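Long-range contact in cellulase (Uncultured bacterium, PDB 3WX5), which probably hydrolyses internal beta-1,4-glucosidic bonds of cellulose, as a family 12 endoglucanase: residues A75-A87 against Y122-Y136. Sequence-based numbering, arbitrary orientation.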
# COMPACT_ATOMS: atom_id res chain seq x y z
N ALA A 75 11.83 -1.24 3.37
CA ALA A 75 10.90 -2.38 3.20
C ALA A 75 9.48 -1.85 3.18
O ALA A 75 9.18 -0.84 3.81
CB ALA A 75 11.04 -3.38 4.39
N TYR A 76 8.59 -2.62 2.57
CA TYR A 76 7.15 -2.37 2.65
C TYR A 76 6.44 -3.73 2.69
O TYR A 76 5.84 -4.17 1.71
CB TYR A 76 6.72 -1.53 1.44
CG TYR A 76 5.22 -1.20 1.37
CD1 TYR A 76 4.59 -0.47 2.37
CD2 TYR A 76 4.46 -1.63 0.29
CE1 TYR A 76 3.20 -0.13 2.27
CE2 TYR A 76 3.09 -1.33 0.19
CZ TYR A 76 2.46 -0.60 1.18
OH TYR A 76 1.10 -0.37 1.08
N PRO A 77 6.56 -4.44 3.83
CA PRO A 77 5.70 -5.63 4.04
C PRO A 77 4.23 -5.23 3.89
O PRO A 77 3.82 -4.18 4.40
CB PRO A 77 5.99 -6.01 5.50
CG PRO A 77 6.49 -4.71 6.15
CD PRO A 77 7.27 -4.01 5.05
N ALA A 78 3.48 -5.98 3.08
CA ALA A 78 2.18 -5.50 2.60
C ALA A 78 1.25 -6.65 2.21
O ALA A 78 1.71 -7.75 1.93
CB ALA A 78 2.38 -4.57 1.39
N ILE A 79 -0.04 -6.36 2.14
CA ILE A 79 -1.02 -7.29 1.62
C ILE A 79 -1.69 -6.60 0.43
O ILE A 79 -1.79 -5.36 0.40
CB ILE A 79 -2.08 -7.69 2.68
CG1 ILE A 79 -3.11 -8.66 2.09
CG2 ILE A 79 -2.72 -6.46 3.40
CD1 ILE A 79 -3.91 -9.46 3.17
N TYR A 80 -2.06 -7.37 -0.59
CA TYR A 80 -2.63 -6.74 -1.78
C TYR A 80 -3.67 -7.58 -2.50
O TYR A 80 -3.67 -8.82 -2.44
CB TYR A 80 -1.52 -6.28 -2.76
CG TYR A 80 -0.77 -7.37 -3.49
CD1 TYR A 80 -1.20 -7.81 -4.74
CD2 TYR A 80 0.46 -7.83 -3.02
CE1 TYR A 80 -0.49 -8.80 -5.44
CE2 TYR A 80 1.20 -8.79 -3.73
CZ TYR A 80 0.71 -9.27 -4.94
OH TYR A 80 1.44 -10.20 -5.65
N LEU A 81 -4.51 -6.85 -3.24
CA LEU A 81 -5.35 -7.39 -4.29
C LEU A 81 -4.81 -6.89 -5.63
O LEU A 81 -4.41 -5.73 -5.75
CB LEU A 81 -6.77 -6.86 -4.11
CG LEU A 81 -7.71 -7.39 -5.20
CD1 LEU A 81 -8.64 -8.44 -4.66
CD2 LEU A 81 -8.48 -6.22 -5.78
N GLY A 82 -4.78 -7.77 -6.63
CA GLY A 82 -4.33 -7.37 -7.96
C GLY A 82 -2.95 -7.92 -8.32
O GLY A 82 -2.60 -9.05 -7.94
N CYS A 83 -2.20 -7.13 -9.10
CA CYS A 83 -0.96 -7.55 -9.73
C CYS A 83 0.20 -6.64 -9.31
O CYS A 83 0.24 -5.46 -9.68
CB CYS A 83 -1.09 -7.54 -11.26
SG CYS A 83 -2.48 -8.56 -11.92
N HIS A 84 1.10 -7.21 -8.52
CA HIS A 84 2.28 -6.55 -7.99
C HIS A 84 3.50 -7.03 -8.77
O HIS A 84 3.94 -8.17 -8.59
CB HIS A 84 2.42 -6.93 -6.50
CG HIS A 84 3.60 -6.33 -5.82
ND1 HIS A 84 3.56 -5.09 -5.22
CD2 HIS A 84 4.85 -6.81 -5.62
CE1 HIS A 84 4.76 -4.79 -4.75
NE2 HIS A 84 5.56 -5.83 -4.96
N TRP A 85 4.03 -6.18 -9.65
CA TRP A 85 5.12 -6.56 -10.54
C TRP A 85 4.83 -7.90 -11.23
O TRP A 85 5.69 -8.79 -11.28
CB TRP A 85 6.46 -6.60 -9.81
CG TRP A 85 7.15 -5.26 -9.76
CD1 TRP A 85 8.12 -4.80 -10.62
CD2 TRP A 85 6.91 -4.20 -8.83
NE1 TRP A 85 8.49 -3.53 -10.27
CE2 TRP A 85 7.76 -3.13 -9.18
CE3 TRP A 85 6.02 -4.04 -7.77
CZ2 TRP A 85 7.80 -1.94 -8.46
CZ3 TRP A 85 6.05 -2.84 -7.05
CH2 TRP A 85 6.93 -1.80 -7.40
N GLY A 86 3.62 -8.03 -11.76
CA GLY A 86 3.25 -9.20 -12.56
C GLY A 86 2.81 -10.42 -11.77
O GLY A 86 2.36 -11.41 -12.36
N ALA A 87 2.93 -10.37 -10.44
CA ALA A 87 2.40 -11.44 -9.60
C ALA A 87 0.97 -11.13 -9.16
O ALA A 87 0.75 -10.31 -8.27
CB ALA A 87 3.31 -11.67 -8.38
N TYR A 122 -1.64 2.73 2.50
CA TYR A 122 -2.02 2.06 1.25
C TYR A 122 -1.00 2.47 0.17
O TYR A 122 -0.41 3.55 0.25
CB TYR A 122 -3.40 2.56 0.83
CG TYR A 122 -4.54 1.85 1.53
CD1 TYR A 122 -4.95 2.24 2.81
CD2 TYR A 122 -5.14 0.75 0.96
CE1 TYR A 122 -6.00 1.59 3.44
CE2 TYR A 122 -6.19 0.11 1.57
CZ TYR A 122 -6.59 0.50 2.83
OH TYR A 122 -7.64 -0.14 3.46
N ASP A 123 -0.87 1.64 -0.86
CA ASP A 123 0.03 1.90 -1.99
C ASP A 123 -0.70 1.32 -3.20
O ASP A 123 -0.99 0.12 -3.21
CB ASP A 123 1.36 1.14 -1.73
CG ASP A 123 2.52 1.71 -2.51
OD1 ASP A 123 2.37 2.84 -2.97
OD2 ASP A 123 3.61 1.08 -2.62
N LEU A 124 -1.16 2.18 -4.12
CA LEU A 124 -1.85 1.69 -5.32
C LEU A 124 -0.99 2.00 -6.53
O LEU A 124 -0.46 3.11 -6.66
CB LEU A 124 -3.21 2.40 -5.48
CG LEU A 124 -4.38 1.95 -4.59
CD1 LEU A 124 -4.10 2.23 -3.13
CD2 LEU A 124 -5.66 2.67 -5.02
N TRP A 125 -0.99 1.09 -7.51
CA TRP A 125 -0.04 1.18 -8.61
C TRP A 125 -0.84 1.25 -9.92
O TRP A 125 -1.78 0.48 -10.12
CB TRP A 125 0.90 -0.05 -8.63
CG TRP A 125 2.00 0.01 -7.61
CD1 TRP A 125 2.10 -0.73 -6.46
CD2 TRP A 125 3.14 0.87 -7.63
NE1 TRP A 125 3.25 -0.39 -5.79
CE2 TRP A 125 3.88 0.63 -6.45
CE3 TRP A 125 3.63 1.81 -8.55
CZ2 TRP A 125 5.12 1.25 -6.20
CZ3 TRP A 125 4.83 2.47 -8.27
CH2 TRP A 125 5.52 2.24 -7.06
N PHE A 126 -0.43 2.17 -10.78
CA PHE A 126 -1.09 2.42 -12.07
C PHE A 126 -0.07 2.46 -13.21
O PHE A 126 1.06 2.92 -13.04
CB PHE A 126 -1.78 3.79 -12.04
CG PHE A 126 -2.71 3.97 -10.87
CD1 PHE A 126 -2.22 4.30 -9.61
CD2 PHE A 126 -4.09 3.93 -11.06
CE1 PHE A 126 -3.09 4.43 -8.52
CE2 PHE A 126 -4.96 4.17 -10.00
CZ PHE A 126 -4.45 4.46 -8.73
N SER A 127 -0.51 2.10 -14.42
CA SER A 127 0.31 2.43 -15.57
C SER A 127 -0.45 2.26 -16.87
O SER A 127 -1.54 1.68 -16.87
CB SER A 127 1.55 1.54 -15.60
OG SER A 127 1.28 0.38 -16.36
N PRO A 128 0.09 2.80 -17.96
CA PRO A 128 -0.70 2.74 -19.18
C PRO A 128 -0.71 1.34 -19.75
O PRO A 128 -1.49 1.07 -20.67
CB PRO A 128 0.02 3.71 -20.13
CG PRO A 128 1.40 3.80 -19.62
CD PRO A 128 1.26 3.68 -18.10
N SER A 129 0.14 0.47 -19.23
CA SER A 129 0.24 -0.91 -19.73
C SER A 129 -0.67 -1.93 -19.02
O SER A 129 -1.05 -1.76 -17.85
CB SER A 129 1.71 -1.37 -19.71
OG SER A 129 1.81 -2.76 -19.95
N LEU A 130 -1.11 -2.94 -19.77
CA LEU A 130 -1.91 -4.03 -19.24
C LEU A 130 -1.07 -5.03 -18.44
O LEU A 130 -1.63 -5.85 -17.72
CB LEU A 130 -2.61 -4.78 -20.40
CG LEU A 130 -3.95 -4.19 -20.86
CD1 LEU A 130 -4.37 -4.82 -22.21
CD2 LEU A 130 -5.04 -4.43 -19.82
N THR A 131 0.25 -4.96 -18.55
CA THR A 131 1.10 -5.83 -17.76
C THR A 131 2.00 -5.05 -16.80
O THR A 131 2.34 -3.90 -17.06
CB THR A 131 1.95 -6.75 -18.65
OG1 THR A 131 2.83 -5.96 -19.46
CG2 THR A 131 1.07 -7.61 -19.56
N SER A 132 2.43 -5.69 -15.72
CA SER A 132 3.25 -5.02 -14.71
C SER A 132 4.52 -5.79 -14.37
O SER A 132 5.23 -5.44 -13.44
CB SER A 132 2.43 -4.79 -13.43
OG SER A 132 1.97 -6.03 -12.91
N THR A 133 4.81 -6.85 -15.12
CA THR A 133 5.97 -7.66 -14.83
C THR A 133 7.23 -6.80 -14.73
O THR A 133 8.12 -7.09 -13.93
CB THR A 133 6.18 -8.74 -15.90
OG1 THR A 133 6.42 -8.09 -17.15
CG2 THR A 133 4.93 -9.61 -16.03
N ASN A 134 7.28 -5.71 -15.48
CA ASN A 134 8.43 -4.83 -15.39
C ASN A 134 8.22 -3.52 -14.64
O ASN A 134 9.03 -2.60 -14.74
CB ASN A 134 9.06 -4.61 -16.76
CG ASN A 134 10.09 -5.66 -17.07
OD1 ASN A 134 11.25 -5.35 -17.31
ND2 ASN A 134 9.71 -6.93 -16.89
N GLY A 135 7.19 -3.48 -13.81
CA GLY A 135 6.97 -2.30 -12.97
C GLY A 135 6.07 -1.27 -13.64
O GLY A 135 5.23 -1.62 -14.50
N TYR A 136 6.14 -0.04 -13.14
CA TYR A 136 5.10 0.97 -13.44
C TYR A 136 5.67 2.30 -13.94
O TYR A 136 5.02 3.35 -13.77
CB TYR A 136 4.16 1.19 -12.23
CG TYR A 136 3.70 -0.11 -11.61
CD1 TYR A 136 4.43 -0.72 -10.59
CD2 TYR A 136 2.55 -0.75 -12.06
CE1 TYR A 136 4.01 -1.92 -10.02
CE2 TYR A 136 2.16 -1.99 -11.56
CZ TYR A 136 2.89 -2.57 -10.54
OH TYR A 136 2.47 -3.77 -9.99
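Y136 has CG anti to its carbonyl carbon (chi1 -46°), and this carries the ring's hydroxyl to the backbone of C83 and W85. There Y136 OH donates to C83 O at 2.8 Å, tilted a little from the carbonyl plane. Y136 OH also accepts from W85 N at 2.9 Å, in a fairly straight bond. Two bonds thus grip the hydroxyl and limit the ring's swing. In S132, OG lies between the backbone N and the carbonyl carbon (chi1 59°) and accepts from G86 N at 2.8 Å, a more bent bond. W85 CA makes a CH...O contact with S132 O.

The W85 ring meets two rings of 122-136. Y136 points its edge at one W85 face, Y136 CE1 lying 3.7 Å from W85 CE3, in a T-shaped stack with planes at 81°. W85 in turn sends its own edge, CH2, over a face of W125. The three rings form an aromatic cluster. Beside it, W85 NE1 sits 3.3 Å from G135 CA, leaving little room for a side chain there.

The fold is the beta-sandwich of glycoside hydrolase family 12. The contact joins the type I' hairpin turn 84-87 to strand 117-127 and the loop after it. The C83-C88 disulfide ties the same hairpin. A phenylalanine in place of Y136 would probably leave C83 O and W85 N without their shared partner and the hairpin less firmly held.

Two residues before W125, D123 meets Y76, with D123 CB 3.2 Å from Y76 OH. Ring and carboxylate planes are perpendicular. The Y76 hydroxyl is hydrogen-bonded to A121 O.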